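Local coordinates for protein 2,5-dihydroxypyridine 5,6-dioxygenase (Pseudomonas putida KT2440, PDB 7CUP) that catalyses the iron(II)-dependent, oxygen-consuming cleavage of the 2,5-dihydroxypyridine ring between carbons 5 and 6, yielding N-formylmaleamate in nicotinate degradation, at residues A[24-35]-A[91-101]. Residues are numbered along the deposited sequence; the frame is centred on the assembly and turned at random.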
# COMPACT_ATOMS: atom_id res chain seq x y z
N THR A 24 33.80 -0.67 -7.97
CA THR A 24 34.71 -0.12 -6.92
C THR A 24 33.91 0.86 -6.04
O THR A 24 34.42 1.35 -5.01
CB THR A 24 35.94 0.50 -7.56
OG1 THR A 24 35.54 1.68 -8.27
CG2 THR A 24 36.58 -0.45 -8.55
N GLN A 25 32.68 1.17 -6.44
CA GLN A 25 32.02 2.39 -5.93
C GLN A 25 30.90 2.02 -4.95
O GLN A 25 30.28 0.94 -5.06
CB GLN A 25 31.51 3.21 -7.09
CG GLN A 25 32.58 3.66 -8.07
CD GLN A 25 33.37 4.81 -7.52
OE1 GLN A 25 32.91 5.96 -7.51
NE2 GLN A 25 34.56 4.48 -7.04
N SER A 26 30.62 2.94 -4.03
CA SER A 26 29.46 2.88 -3.11
C SER A 26 28.48 4.00 -3.45
O SER A 26 28.90 5.17 -3.65
CB SER A 26 29.92 2.94 -1.70
OG SER A 26 30.55 1.71 -1.38
N VAL A 27 27.22 3.64 -3.57
CA VAL A 27 26.12 4.60 -3.87
C VAL A 27 25.18 4.65 -2.66
O VAL A 27 24.71 3.58 -2.21
CB VAL A 27 25.37 4.16 -5.13
CG1 VAL A 27 24.18 5.09 -5.39
CG2 VAL A 27 26.29 4.09 -6.34
N ALA A 28 24.89 5.85 -2.18
CA ALA A 28 23.80 6.11 -1.23
C ALA A 28 22.65 6.79 -1.98
O ALA A 28 22.89 7.80 -2.67
CB ALA A 28 24.32 6.96 -0.10
N VAL A 29 21.46 6.23 -1.84
CA VAL A 29 20.21 6.81 -2.38
C VAL A 29 19.52 7.52 -1.22
O VAL A 29 19.08 6.84 -0.28
CB VAL A 29 19.30 5.78 -3.07
CG1 VAL A 29 18.07 6.47 -3.64
CG2 VAL A 29 20.04 5.03 -4.16
N LEU A 30 19.55 8.85 -1.26
CA LEU A 30 18.98 9.74 -0.22
C LEU A 30 17.51 10.01 -0.53
O LEU A 30 17.19 10.41 -1.69
CB LEU A 30 19.77 11.03 -0.19
CG LEU A 30 19.20 12.07 0.76
CD1 LEU A 30 19.16 11.55 2.21
CD2 LEU A 30 19.98 13.35 0.64
N LYS A 31 16.65 9.76 0.43
CA LYS A 31 15.19 9.97 0.22
C LYS A 31 14.55 10.52 1.49
O LYS A 31 15.17 10.44 2.56
CB LYS A 31 14.51 8.65 -0.18
CG LYS A 31 14.67 7.53 0.84
CD LYS A 31 13.89 6.30 0.47
CE LYS A 31 13.90 5.25 1.55
NZ LYS A 31 12.95 4.17 1.20
N SER A 32 13.32 11.01 1.35
CA SER A 32 12.42 11.42 2.46
C SER A 32 11.01 10.91 2.13
O SER A 32 10.88 10.21 1.14
CB SER A 32 12.48 12.92 2.67
OG SER A 32 11.84 13.29 3.89
N HIS A 33 9.99 11.21 2.94
CA HIS A 33 8.65 10.57 2.76
C HIS A 33 8.02 10.97 1.41
O HIS A 33 7.26 10.20 0.84
CB HIS A 33 7.71 10.91 3.91
CG HIS A 33 7.14 12.28 3.80
ND1 HIS A 33 7.68 13.35 4.49
CD2 HIS A 33 6.08 12.75 3.12
CE1 HIS A 33 6.97 14.44 4.20
NE2 HIS A 33 6.00 14.10 3.36
N TYR A 34 8.39 12.13 0.86
CA TYR A 34 7.80 12.68 -0.38
C TYR A 34 8.58 12.26 -1.63
O TYR A 34 8.18 12.67 -2.73
CB TYR A 34 7.74 14.20 -0.25
CG TYR A 34 9.06 14.86 0.06
CD1 TYR A 34 9.91 15.26 -0.96
CD2 TYR A 34 9.47 15.10 1.37
CE1 TYR A 34 11.12 15.88 -0.70
CE2 TYR A 34 10.66 15.77 1.64
CZ TYR A 34 11.50 16.12 0.61
OH TYR A 34 12.70 16.74 0.83
N SER A 35 9.63 11.45 -1.52
CA SER A 35 10.45 11.00 -2.67
C SER A 35 9.65 10.00 -3.51
O SER A 35 8.92 9.21 -2.93
CB SER A 35 11.73 10.37 -2.21
OG SER A 35 12.56 11.32 -1.56
N LEU A 91 26.22 10.01 4.25
CA LEU A 91 26.32 10.36 2.81
C LEU A 91 27.79 10.49 2.39
O LEU A 91 28.12 10.01 1.30
CB LEU A 91 25.54 11.66 2.58
CG LEU A 91 24.06 11.57 2.92
CD1 LEU A 91 23.39 12.92 2.74
CD2 LEU A 91 23.34 10.53 2.07
N GLU A 92 28.63 11.10 3.22
CA GLU A 92 30.11 11.22 2.97
C GLU A 92 30.76 9.84 2.80
O GLU A 92 31.78 9.75 2.10
CB GLU A 92 30.77 11.97 4.12
CG GLU A 92 30.44 13.43 4.07
CD GLU A 92 31.05 14.24 5.19
OE1 GLU A 92 31.73 13.68 6.06
OE2 GLU A 92 30.86 15.44 5.16
N ALA A 93 30.20 8.82 3.43
CA ALA A 93 30.67 7.42 3.32
C ALA A 93 30.60 6.95 1.87
O ALA A 93 31.43 6.13 1.50
CB ALA A 93 29.86 6.50 4.21
N ALA A 94 29.63 7.43 1.09
CA ALA A 94 29.37 6.97 -0.30
C ALA A 94 30.36 7.62 -1.27
O ALA A 94 30.80 8.76 -1.03
CB ALA A 94 27.95 7.31 -0.68
N ASP A 95 30.59 6.99 -2.42
CA ASP A 95 31.29 7.66 -3.54
C ASP A 95 30.32 8.62 -4.24
O ASP A 95 30.72 9.71 -4.66
CB ASP A 95 31.90 6.64 -4.49
CG ASP A 95 33.00 5.84 -3.81
OD1 ASP A 95 34.04 6.46 -3.47
OD2 ASP A 95 32.77 4.66 -3.56
N LEU A 96 29.07 8.21 -4.38
CA LEU A 96 28.05 8.99 -5.13
C LEU A 96 26.75 8.95 -4.33
O LEU A 96 26.39 7.85 -3.83
CB LEU A 96 27.85 8.38 -6.52
CG LEU A 96 26.87 9.16 -7.41
CD1 LEU A 96 27.45 9.36 -8.81
CD2 LEU A 96 25.54 8.47 -7.51
N VAL A 97 26.10 10.09 -4.16
CA VAL A 97 24.75 10.19 -3.53
C VAL A 97 23.78 10.47 -4.67
O VAL A 97 24.10 11.38 -5.47
CB VAL A 97 24.71 11.29 -2.46
CG1 VAL A 97 23.30 11.49 -1.92
CG2 VAL A 97 25.69 10.97 -1.33
N VAL A 98 22.73 9.65 -4.81
CA VAL A 98 21.55 10.00 -5.66
C VAL A 98 20.57 10.71 -4.74
O VAL A 98 20.00 10.07 -3.88
CB VAL A 98 20.88 8.77 -6.28
CG1 VAL A 98 19.68 9.21 -7.09
CG2 VAL A 98 21.86 7.98 -7.12
N ASP A 99 20.39 12.00 -4.92
CA ASP A 99 19.46 12.79 -4.07
C ASP A 99 18.08 12.81 -4.73
O ASP A 99 17.90 13.46 -5.77
CB ASP A 99 20.11 14.15 -3.82
CG ASP A 99 19.23 15.11 -3.06
OD1 ASP A 99 18.16 14.66 -2.57
OD2 ASP A 99 19.61 16.31 -3.01
N THR A 100 17.11 12.14 -4.13
CA THR A 100 15.68 12.16 -4.53
C THR A 100 14.86 12.99 -3.55
O THR A 100 13.62 12.89 -3.61
CB THR A 100 15.11 10.74 -4.60
OG1 THR A 100 15.00 10.17 -3.29
CG2 THR A 100 15.97 9.82 -5.44
N MET A 101 15.47 13.82 -2.70
CA MET A 101 14.71 14.66 -1.73
C MET A 101 15.04 16.16 -1.87
O MET A 101 14.33 16.94 -1.21
CB MET A 101 14.95 14.20 -0.28
CG MET A 101 16.26 14.63 0.31
SD MET A 101 16.38 14.21 2.09
CE MET A 101 15.66 15.65 2.84
O HOH W 1 33.63 2.49 -2.45
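Leu30 and Met101 cross at the C-terminal ends of two neighbouring parallel strands, the sulfur atom SD of Met101 lying 3.8 Å from CG of Leu30. Leu30 swings CG away from its own backbone N (chi1 175°), which sets it beside Asp99, pointing the same way. Its CD2 lies 4.0 Å from CD1 of Leu91 on helix 85-92, which leads into strand 96-99. Further along this face, Ala28 meets Ala94, CB to CB at 3.7 Å, while Val27, Val29, Leu96 and Val98 lie on the other face, where Val29 packs on helix 37-49.

Polar side chains close both ends of the strand pair. At the start, OD2 of Asp95 takes the N-H of Ser26 on its anti lone pair at 2.8 Å and also receives a water that bridges to the Thr24 carbonyl. The Gln25 amide stacks on the Asp95 carboxylate, their planes 23° apart, and its OE1 is held by Arg118. At the far end, the Thr100 hydroxyl and N-H both grip the carbonyl of Leu30. The Tyr34 hydroxyl OH reaches Met101 O at 2.6 Å, in the carbonyl plane on a lone pair, with that oxygen at the ring edge. Ser35 OG instead comes from above the carbonyl plane to Thr100 O, at 2.8 Å, while accepting the N-H of Ser32. Asp99 OD1 accepts from Met101 N in an Asx turn.

Away from the iron site, the parallel sheet runs 53-58, 26-31, 96-99, 118-121, 187-189, matching the 2-1-3-4-5 order of flavodoxin-like alpha/beta sheets.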